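Local coordinates for sugar ABC transporter substrate-binding protein, BlMnBP1 (PDB 6I5R), which binds mannobiose and probably delivers manno-oligosaccharides to the membrane components of an ABC transporter for uptake, at residues E166-K169 / E173-A176; K179-K182 / V188-Y191; E258-T263 / I414-A419. All coordinates share one frame; numbering follows the deposited sequence.

In the fold
All three contacts lie in the periplasmic binding protein fold. Contacts 1 and 2 use the same helix, 171-184: contact 1 holds its start, contact 2 its later turns. Their centres are 12 Å apart, and Phe174 of contact 1 packs on Leu190 of contact 2. Contact 2 is buried and apolar. Contact 1 is partly buried and adds a carboxylate bond to a backbone amide. Contact 3 is also partly buried, but it joins distant parts of the chain through the ring of Tyr260, from a loop, packed against helix 409-420. Contact 3 touches contact 2 where Tyr191 meets Thr263, while contacts 1 and 3 stay about 10 Å apart at their nearest atoms.

Contact 1. Residues E166-K169 / E173-A176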
ATOM      1  N   GLU A 166       2.335  -3.671  27.320  1.00 22.99           N
ATOM      2  CA  GLU A 166       2.998  -4.265  26.167  1.00 23.47           C
ATOM      3  C   GLU A 166       2.103  -4.103  24.954  1.00 21.26           C
ATOM      4  O   GLU A 166       0.891  -3.991  25.087  1.00 25.04           O
ATOM      5  CB  GLU A 166       3.267  -5.737  26.408  1.00 22.55           C
ATOM      6  CG  GLU A 166       4.192  -5.926  27.576  1.00 28.52           C
ATOM      7  CD  GLU A 166       3.959  -7.218  28.305  1.00 27.60           C
ATOM      8  OE1 GLU A 166       3.805  -8.284  27.640  1.00 35.91           O
ATOM      9  OE2 GLU A 166       3.925  -7.155  29.547  1.00 33.49           O
ATOM     10  N   LEU A 167       2.702  -4.066  23.771  1.00 20.38           N
ATOM     11  CA  LEU A 167       1.901  -3.927  22.566  1.00 16.39           C
ATOM     12  C   LEU A 167       1.097  -5.200  22.314  1.00 21.85           C
ATOM     13  O   LEU A 167       1.587  -6.311  22.553  1.00 16.39           O
ATOM     14  CB  LEU A 167       2.789  -3.594  21.373  1.00 22.82           C
ATOM     15  CG  LEU A 167       3.493  -2.240  21.550  1.00 17.71           C
ATOM     16  CD1 LEU A 167       4.486  -2.024  20.394  1.00 16.39           C
ATOM     17  CD2 LEU A 167       2.519  -1.078  21.631  1.00 21.48           C
ATOM     18  N   PRO A 168      -0.146  -5.073  21.849  1.00 16.39           N
ATOM     19  CA  PRO A 168      -0.976  -6.263  21.626  1.00 20.27           C
ATOM     20  C   PRO A 168      -0.454  -7.086  20.462  1.00 18.11           C
ATOM     21  O   PRO A 168       0.004  -6.541  19.461  1.00 17.64           O
ATOM     22  CB  PRO A 168      -2.368  -5.684  21.314  1.00 22.20           C
ATOM     23  CG  PRO A 168      -2.124  -4.281  20.863  1.00 18.17           C
ATOM     24  CD  PRO A 168      -0.879  -3.822  21.629  1.00 17.72           C
ATOM     25  N   LYS A 169      -0.532  -8.407  20.602  1.00 18.18           N
ATOM     26  CA  LYS A 169      -0.002  -9.306  19.596  1.00 19.17           C
ATOM     27  C   LYS A 169      -1.019 -10.279  19.036  1.00 21.20           C
ATOM     28  O   LYS A 169      -0.676 -11.038  18.124  1.00 16.39           O
ATOM     29  CB  LYS A 169       1.176 -10.093  20.183  1.00 21.27           C
ATOM     30  CG  LYS A 169       2.366  -9.217  20.575  1.00 24.67           C
ATOM     31  CD  LYS A 169       3.437 -10.006  21.342  1.00 30.08           C
ATOM     32  CE  LYS A 169       3.950 -11.234  20.617  1.00 21.44           C
ATOM     33  NZ  LYS A 169       4.616 -12.204  21.560  1.00 31.82           N
ATOM     34  N   GLU A 173      -6.062  -9.560  22.527  1.00 16.39           N
ATOM     35  CA  GLU A 173      -5.314  -8.525  23.230  1.00 19.46           C
ATOM     36  C   GLU A 173      -5.624  -7.140  22.665  1.00 17.08           C
ATOM     37  O   GLU A 173      -5.799  -6.181  23.420  1.00 17.17           O
ATOM     38  CB  GLU A 173      -3.811  -8.823  23.156  1.00 16.39           C
ATOM     39  CG  GLU A 173      -3.378 -10.166  23.808  1.00 18.68           C
ATOM     40  CD  GLU A 173      -1.853 -10.347  23.910  1.00 24.76           C
ATOM     41  OE1 GLU A 173      -1.095  -9.595  23.243  1.00 20.97           O
ATOM     42  OE2 GLU A 173      -1.414 -11.266  24.675  1.00 26.42           O
ATOM     43  N   PHE A 174      -5.716  -7.021  21.335  1.00 16.39           N
ATOM     44  CA  PHE A 174      -6.025  -5.723  20.726  1.00 16.39           C
ATOM     45  C   PHE A 174      -7.372  -5.198  21.216  1.00 16.39           C
ATOM     46  O   PHE A 174      -7.486  -4.036  21.612  1.00 16.39           O
ATOM     47  CB  PHE A 174      -6.014  -5.843  19.189  1.00 16.39           C
ATOM     48  CG  PHE A 174      -6.071  -4.516  18.445  1.00 18.78           C
ATOM     49  CD1 PHE A 174      -5.109  -3.542  18.652  1.00 16.39           C
ATOM     50  CD2 PHE A 174      -7.069  -4.258  17.532  1.00 16.39           C
ATOM     51  CE1 PHE A 174      -5.163  -2.352  17.948  1.00 18.59           C
ATOM     52  CE2 PHE A 174      -7.116  -3.062  16.845  1.00 16.59           C
ATOM     53  CZ  PHE A 174      -6.165  -2.124  17.055  1.00 16.39           C
ATOM     54  N   GLN A 175      -8.423  -6.023  21.128  1.00 16.39           N
ATOM     55  CA  GLN A 175      -9.749  -5.602  21.587  1.00 16.39           C
ATOM     56  C   GLN A 175      -9.729  -5.243  23.079  1.00 16.39           C
ATOM     57  O   GLN A 175     -10.376  -4.279  23.510  1.00 16.39           O
ATOM     58  CB  GLN A 175     -10.781  -6.710  21.312  1.00 16.39           C
ATOM     59  CG  GLN A 175     -11.047  -7.039  19.797  1.00 20.81           C
ATOM     60  CD  GLN A 175     -11.535  -5.822  19.007  1.00 21.86           C
ATOM     61  OE1 GLN A 175     -12.281  -4.983  19.539  1.00 16.39           O
ATOM     62  NE2 GLN A 175     -11.133  -5.731  17.724  1.00 17.81           N
ATOM     63  N   ALA A 176      -8.958  -5.984  23.874  1.00 16.39           N
ATOM     64  CA  ALA A 176      -8.802  -5.636  25.284  1.00 16.68           C
ATOM     65  C   ALA A 176      -8.166  -4.263  25.431  1.00 19.91           C
ATOM     66  O   ALA A 176      -8.579  -3.465  26.283  1.00 16.39           O
ATOM     67  CB  ALA A 176      -7.952  -6.703  25.987  1.00 18.00           C
TER
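Glu173 and Phe174, in the first turn of helix 171-184, pack against Pro168 and Lys169 in the loop that leads into it. Thr170, just before the helix, has its OG1 hydrogen-bonded to Glu173 N, consistent with an N-cap, here in the periplasmic binding protein fold. Glu173 comes first. Its CG stands anti to its own carbonyl carbon (chi1 -61°), and the chain beyond runs extended back to the loop. There OE1 accepts Lys169 N at 3.0 Å, with an N-H...O angle of 158°. The amide approaches OE1 on the anti side, 25° out of the carboxylate plane. This is one bond to a main-chain donor, not an ion pair: Lys169 NZ stays 6.5 Å from Glu173 OE1. Glu173 CB also lies 3.9 Å from Pro168 CB. With the Thr170 bond to its N, both ends of Glu173 are tied to the lead-in. With an alanine here, Lys169 N would probably lose its carboxylate acceptor, leaving the Thr170 bond and the Pro168 packing to hold the loop to the helix start. Phe174 follows and turns inward, where it also touches Ile152 of strand 139-155 and Thr246 of helix 239-252. The proline reaches both the backbone and the ring of Phe174. Pro168 CB sits 3.6 Å from Phe174 N. Pro168 CG meets the ring at its edge, close to the ring plane, 3.8 Å from Phe174 CD1.

Contact 2. Residues K179-K182 / V188-Y191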
ATOM      1  N   LYS A 179     -10.634  -1.465  24.497  1.00 16.39           N
ATOM      2  CA  LYS A 179     -11.565  -1.228  25.593  1.00 16.39           C
ATOM      3  C   LYS A 179     -10.935  -0.368  26.693  1.00 16.39           C
ATOM      4  O   LYS A 179     -11.579   0.548  27.209  1.00 16.39           O
ATOM      5  CB  LYS A 179     -12.038  -2.589  26.120  1.00 16.39           C
ATOM      6  CG  LYS A 179     -13.041  -2.532  27.267  1.00 20.24           C
ATOM      7  CD  LYS A 179     -13.350  -3.919  27.805  1.00 22.03           C
ATOM      8  CE  LYS A 179     -14.567  -3.895  28.734  1.00 23.82           C
ATOM      9  NZ  LYS A 179     -14.197  -3.790  30.156  1.00 25.21           N
ATOM     10  N   LEU A 180      -9.667  -0.620  27.033  1.00 16.39           N
ATOM     11  CA  LEU A 180      -8.988   0.229  28.004  1.00 18.92           C
ATOM     12  C   LEU A 180      -8.916   1.672  27.523  1.00 21.75           C
ATOM     13  O   LEU A 180      -9.106   2.609  28.311  1.00 16.39           O
ATOM     14  CB  LEU A 180      -7.573  -0.300  28.286  1.00 16.39           C
ATOM     15  CG  LEU A 180      -7.442  -1.621  29.067  1.00 16.39           C
ATOM     16  CD1 LEU A 180      -5.979  -2.009  29.269  1.00 18.91           C
ATOM     17  CD2 LEU A 180      -8.142  -1.463  30.405  1.00 18.10           C
ATOM     18  N   ILE A 181      -8.586   1.867  26.237  1.00 16.39           N
ATOM     19  CA  ILE A 181      -8.529   3.211  25.672  1.00 16.39           C
ATOM     20  C   ILE A 181      -9.892   3.873  25.779  1.00 16.39           C
ATOM     21  O   ILE A 181     -10.010   5.054  26.129  1.00 16.39           O
ATOM     22  CB  ILE A 181      -8.024   3.139  24.208  1.00 17.10           C
ATOM     23  CG1 ILE A 181      -6.547   2.701  24.175  1.00 16.39           C
ATOM     24  CG2 ILE A 181      -8.272   4.453  23.505  1.00 16.39           C
ATOM     25  CD1 ILE A 181      -6.089   2.059  22.860  1.00 18.57           C
ATOM     26  N   LYS A 182     -10.941   3.134  25.440  1.00 16.39           N
ATOM     27  CA  LYS A 182     -12.277   3.704  25.471  1.00 16.39           C
ATOM     28  C   LYS A 182     -12.649   4.105  26.888  1.00 19.48           C
ATOM     29  O   LYS A 182     -13.197   5.189  27.110  1.00 16.39           O
ATOM     30  CB  LYS A 182     -13.264   2.690  24.907  1.00 16.39           C
ATOM     31  CG  LYS A 182     -14.678   3.151  24.786  1.00 17.49           C
ATOM     32  CD  LYS A 182     -14.812   4.237  23.778  1.00 17.86           C
ATOM     33  CE  LYS A 182     -16.266   4.749  23.751  1.00 23.21           C
ATOM     34  NZ  LYS A 182     -16.307   5.939  22.884  1.00 32.11           N
ATOM     35  N   VAL A 188     -10.570   8.319  20.376  1.00 16.39           N
ATOM     36  CA  VAL A 188     -11.230   7.272  19.590  1.00 16.39           C
ATOM     37  C   VAL A 188     -10.273   6.083  19.552  1.00 18.24           C
ATOM     38  O   VAL A 188      -9.144   6.234  19.056  1.00 16.39           O
ATOM     39  CB  VAL A 188     -11.574   7.771  18.175  1.00 16.39           C
ATOM     40  CG1 VAL A 188     -12.108   6.628  17.317  1.00 16.39           C
ATOM     41  CG2 VAL A 188     -12.580   8.910  18.238  1.00 19.50           C
ATOM     42  N   PRO A 189     -10.654   4.899  20.048  1.00 16.39           N
ATOM     43  CA  PRO A 189      -9.681   3.791  20.054  1.00 16.71           C
ATOM     44  C   PRO A 189      -9.173   3.395  18.674  1.00 16.39           C
ATOM     45  O   PRO A 189      -7.968   3.223  18.487  1.00 16.39           O
ATOM     46  CB  PRO A 189     -10.454   2.645  20.725  1.00 16.39           C
ATOM     47  CG  PRO A 189     -11.484   3.356  21.613  1.00 16.39           C
ATOM     48  CD  PRO A 189     -11.858   4.597  20.855  1.00 16.39           C
ATOM     49  N   LEU A 190     -10.064   3.247  17.695  1.00 16.39           N
ATOM     50  CA  LEU A 190      -9.651   2.934  16.332  1.00 16.39           C
ATOM     51  C   LEU A 190     -10.487   3.781  15.388  1.00 17.49           C
ATOM     52  O   LEU A 190     -11.714   3.674  15.378  1.00 16.39           O
ATOM     53  CB  LEU A 190      -9.811   1.439  16.035  1.00 16.39           C
ATOM     54  CG  LEU A 190      -9.284   0.916  14.688  1.00 16.77           C
ATOM     55  CD1 LEU A 190      -8.840  -0.530  14.734  1.00 17.13           C
ATOM     56  CD2 LEU A 190     -10.385   1.086  13.626  1.00 23.63           C
ATOM     57  N   TYR A 191      -9.824   4.624  14.602  1.00 16.39           N
ATOM     58  CA  TYR A 191     -10.507   5.503  13.667  1.00 18.84           C
ATOM     59  C   TYR A 191     -10.503   4.822  12.315  1.00 16.39           C
ATOM     60  O   TYR A 191      -9.441   4.440  11.822  1.00 16.39           O
ATOM     61  CB  TYR A 191      -9.807   6.854  13.591  1.00 16.39           C
ATOM     62  CG  TYR A 191     -10.585   7.941  12.920  1.00 16.39           C
ATOM     63  CD1 TYR A 191     -11.511   8.681  13.618  1.00 16.39           C
ATOM     64  CD2 TYR A 191     -10.361   8.257  11.594  1.00 16.39           C
ATOM     65  CE1 TYR A 191     -12.215   9.703  13.014  1.00 20.51           C
ATOM     66  CE2 TYR A 191     -11.050   9.276  10.988  1.00 18.29           C
ATOM     67  CZ  TYR A 191     -11.986   9.997  11.694  1.00 17.68           C
ATOM     68  OH  TYR A 191     -12.670  11.032  11.096  1.00 16.39           O
TER
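Ile181 holds its CG2 methyl anti to the backbone N, with CG1 anti to the carbonyl carbon (chi1 -68°), and it is the CG2 methyl that meets Pro189. Lys182 sets CG anti to its own N and then bends at chi2 (66°), which brings CD over to the same proline, the lysine chain crossing it at a slant. Pro189 is thus received by two consecutive helix residues. Ile181 CG2 lies 3.8 Å from Pro189 CA and 3.9 Å from Pro189 CG. The two side chains run past each other in opposite directions, so the methyl rests along the proline rather than end-on. Lys182 adds its aliphatic part from the exposed side of the contact. Its CB is 3.8 Å from Pro189 CG, and Lys182 CD stands 4.1 Å from the same Pro189 CG. The chemistry is van der Waals packing throughout. Behind the contact, Ile181 also touches Val158, Phe159 and Ala162 of helix 156-162 and Ala278 of strand 277-283. The chain turns a corner at Pro189. Its carbonyl O is hydrogen-bonded to Thr279 OG1, while Val188 and Tyr191 form backbone bonds with the region of strand 277-283. A helix laid against the strand that follows it, after a short loop, is typical of the alpha/beta layering of periplasmic binding proteins.

Contact 3. Residues E258-T263 / I414-A419; sequences EDYSTT and IVVDAA
Tyr260 turns its ring onto helix 409-420, where Val415, Val416 and Ala419 receive it on one side of the helix. CG of Tyr260 lies between the backbone N and the carbonyl carbon (chi1 63°), and from there the ring reaches across to the helix. Val415 comes over one face. Its CG1 methyl lies 4.1 Å from the ring centroid, 28° off the normal, a CH-pi contact. The methyl sits nearer the root of the ring, 3.7 Å from Tyr260 CG. Val416 crosses the tyrosine at about a right angle and meets its far end: Val416 CG2 is 3.8 Å from Tyr260 OH. Ala419, one turn on from Val415, brings its CB to 3.8 Å from Tyr260 CE2. Both of these methyls approach obliquely. Phe194 also meets the ring, with the two planes at about 50°, and touches Val415 as well. Behind the tyrosine, an Asx turn shapes the loop. Asp259 OD1 takes Ser261 N at 3.0 Å and Ser261 OG at 2.8 Å, both from the same face of the carboxylate. The loop leads into helix 265-273, which carries Trp265, Glu266 and Lys269 of the glycan pocket. Across the contact itself the chemistry is dispersion and CH-pi, so the join between loop and helix rests on the fit of three aliphatic side chains to a single aromatic ring.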
ATOM      1  N   GLU A 258     -17.833   7.701  16.432  1.00 17.77           N
ATOM      2  CA  GLU A 258     -19.282   7.692  16.602  1.00 18.18           C
ATOM      3  C   GLU A 258     -19.982   7.534  15.256  1.00 20.88           C
ATOM      4  O   GLU A 258     -20.986   6.818  15.137  1.00 18.21           O
ATOM      5  CB  GLU A 258     -19.755   8.980  17.305  1.00 24.25           C
ATOM      6  CG  GLU A 258     -21.287   9.175  17.164  1.00 30.02           C
ATOM      7  CD  GLU A 258     -21.988   9.526  18.506  1.00 22.69           C
ATOM      8  OE1 GLU A 258     -21.312  10.014  19.476  1.00 32.87           O
ATOM      9  OE2 GLU A 258     -23.231   9.342  18.599  1.00 27.75           O
ATOM     10  N   ASP A 259     -19.509   8.262  14.253  1.00 18.56           N
ATOM     11  CA  ASP A 259     -20.165   8.304  12.955  1.00 17.98           C
ATOM     12  C   ASP A 259     -19.195   8.000  11.834  1.00 17.60           C
ATOM     13  O   ASP A 259     -18.497   8.903  11.379  1.00 17.11           O
ATOM     14  CB  ASP A 259     -20.831   9.657  12.689  1.00 21.96           C
ATOM     15  CG  ASP A 259     -21.665   9.643  11.417  1.00 21.65           C
ATOM     16  OD1 ASP A 259     -21.812   8.569  10.809  1.00 23.25           O
ATOM     17  OD2 ASP A 259     -22.186  10.707  11.030  1.00 33.16           O
ATOM     18  N   TYR A 260     -19.201   6.751  11.369  1.00 18.87           N
ATOM     19  CA  TYR A 260     -18.315   6.374  10.286  1.00 16.39           C
ATOM     20  C   TYR A 260     -18.631   7.103   8.984  1.00 17.38           C
ATOM     21  O   TYR A 260     -17.745   7.237   8.156  1.00 16.39           O
ATOM     22  CB  TYR A 260     -18.373   4.857  10.085  1.00 16.39           C
ATOM     23  CG  TYR A 260     -19.718   4.325   9.678  1.00 17.67           C
ATOM     24  CD1 TYR A 260     -20.193   4.490   8.387  1.00 19.67           C
ATOM     25  CD2 TYR A 260     -20.521   3.639  10.581  1.00 20.82           C
ATOM     26  CE1 TYR A 260     -21.417   4.006   8.008  1.00 19.60           C
ATOM     27  CE2 TYR A 260     -21.771   3.157  10.198  1.00 21.39           C
ATOM     28  CZ  TYR A 260     -22.204   3.354   8.911  1.00 17.38           C
ATOM     29  OH  TYR A 260     -23.433   2.868   8.502  1.00 28.24           O
ATOM     30  N   SER A 261     -19.848   7.605   8.790  1.00 16.39           N
ATOM     31  CA  SER A 261     -20.191   8.162   7.486  1.00 24.14           C
ATOM     32  C   SER A 261     -19.591   9.543   7.274  1.00 20.48           C
ATOM     33  O   SER A 261     -19.626  10.056   6.150  1.00 18.84           O
ATOM     34  CB  SER A 261     -21.715   8.227   7.309  1.00 20.27           C
ATOM     35  OG  SER A 261     -22.256   9.263   8.103  1.00 20.25           O
ATOM     36  N   THR A 262     -19.003  10.138   8.303  1.00 18.00           N
ATOM     37  CA  THR A 262     -18.464  11.476   8.178  1.00 20.52           C
ATOM     38  C   THR A 262     -17.022  11.564   8.672  1.00 16.39           C
ATOM     39  O   THR A 262     -16.570  12.636   9.068  1.00 16.41           O
ATOM     40  CB  THR A 262     -19.348  12.480   8.926  1.00 21.10           C
ATOM     41  OG1 THR A 262     -19.274  12.238  10.332  1.00 20.30           O
ATOM     42  CG2 THR A 262     -20.785  12.373   8.501  1.00 25.55           C
ATOM     43  N   THR A 263     -16.268  10.466   8.628  1.00 16.39           N
ATOM     44  CA  THR A 263     -14.855  10.577   8.957  1.00 17.17           C
ATOM     45  C   THR A 263     -14.148  11.519   7.990  1.00 18.99           C
ATOM     46  O   THR A 263     -14.593  11.749   6.857  1.00 16.39           O
ATOM     47  CB  THR A 263     -14.154   9.220   8.911  1.00 16.39           C
ATOM     48  OG1 THR A 263     -14.220   8.659   7.602  1.00 16.39           O
ATOM     49  CG2 THR A 263     -14.785   8.288   9.926  1.00 16.39           C
ATOM     50  N   ILE A 414     -18.351  -4.238   5.850  1.00 16.39           N
ATOM     51  CA  ILE A 414     -18.057  -4.780   7.173  1.00 16.39           C
ATOM     52  C   ILE A 414     -18.429  -3.762   8.247  1.00 16.39           C
ATOM     53  O   ILE A 414     -19.090  -4.088   9.240  1.00 16.39           O
ATOM     54  CB  ILE A 414     -16.578  -5.193   7.289  1.00 16.39           C
ATOM     55  CG1 ILE A 414     -16.267  -6.342   6.336  1.00 16.39           C
ATOM     56  CG2 ILE A 414     -16.275  -5.616   8.725  1.00 17.80           C
ATOM     57  CD1 ILE A 414     -14.817  -6.762   6.284  1.00 16.50           C
ATOM     58  N   VAL A 415     -17.983  -2.522   8.071  1.00 16.39           N
ATOM     59  CA  VAL A 415     -18.269  -1.476   9.054  1.00 16.39           C
ATOM     60  C   VAL A 415     -19.770  -1.270   9.178  1.00 17.65           C
ATOM     61  O   VAL A 415     -20.317  -1.148  10.279  1.00 16.39           O
ATOM     62  CB  VAL A 415     -17.560  -0.166   8.661  1.00 16.39           C
ATOM     63  CG1 VAL A 415     -17.984   1.005   9.579  1.00 16.39           C
ATOM     64  CG2 VAL A 415     -16.057  -0.344   8.669  1.00 16.39           C
ATOM     65  N   VAL A 416     -20.454  -1.196   8.042  1.00 16.39           N
ATOM     66  CA  VAL A 416     -21.892  -0.960   8.055  1.00 16.39           C
ATOM     67  C   VAL A 416     -22.593  -2.100   8.776  1.00 16.39           C
ATOM     68  O   VAL A 416     -23.479  -1.880   9.603  1.00 20.21           O
ATOM     69  CB  VAL A 416     -22.439  -0.816   6.620  1.00 20.14           C
ATOM     70  CG1 VAL A 416     -23.925  -0.835   6.656  1.00 17.85           C
ATOM     71  CG2 VAL A 416     -21.960   0.446   5.955  1.00 16.39           C
ATOM     72  N   ASP A 417     -22.228  -3.344   8.431  1.00 16.39           N
ATOM     73  CA  ASP A 417     -22.929  -4.510   8.968  1.00 16.39           C
ATOM     74  C   ASP A 417     -22.668  -4.649  10.455  1.00 16.39           C
ATOM     75  O   ASP A 417     -23.581  -4.969  11.235  1.00 17.30           O
ATOM     76  CB  ASP A 417     -22.507  -5.792   8.220  1.00 19.71           C
ATOM     77  CG  ASP A 417     -23.017  -5.841   6.807  1.00 17.62           C
ATOM     78  OD1 ASP A 417     -23.658  -4.867   6.392  1.00 20.28           O
ATOM     79  OD2 ASP A 417     -22.745  -6.826   6.094  1.00 16.39           O
ATOM     80  N   ALA A 418     -21.435  -4.353  10.876  1.00 16.39           N
ATOM     81  CA  ALA A 418     -21.084  -4.469  12.278  1.00 16.39           C
ATOM     82  C   ALA A 418     -21.763  -3.381  13.098  1.00 16.39           C
ATOM     83  O   ALA A 418     -22.230  -3.647  14.211  1.00 16.64           O
ATOM     84  CB  ALA A 418     -19.566  -4.418  12.429  1.00 18.28           C
ATOM     85  N   ALA A 419     -21.870  -2.168  12.543  1.00 18.67           N
ATOM     86  CA  ALA A 419     -22.489  -1.067  13.276  1.00 18.75           C
ATOM     87  C   ALA A 419     -23.997  -1.234  13.381  1.00 20.27           C
ATOM     88  O   ALA A 419     -24.596  -0.842  14.392  1.00 22.45           O
ATOM     89  CB  ALA A 419     -22.172   0.251  12.601  1.00 21.88           C
TER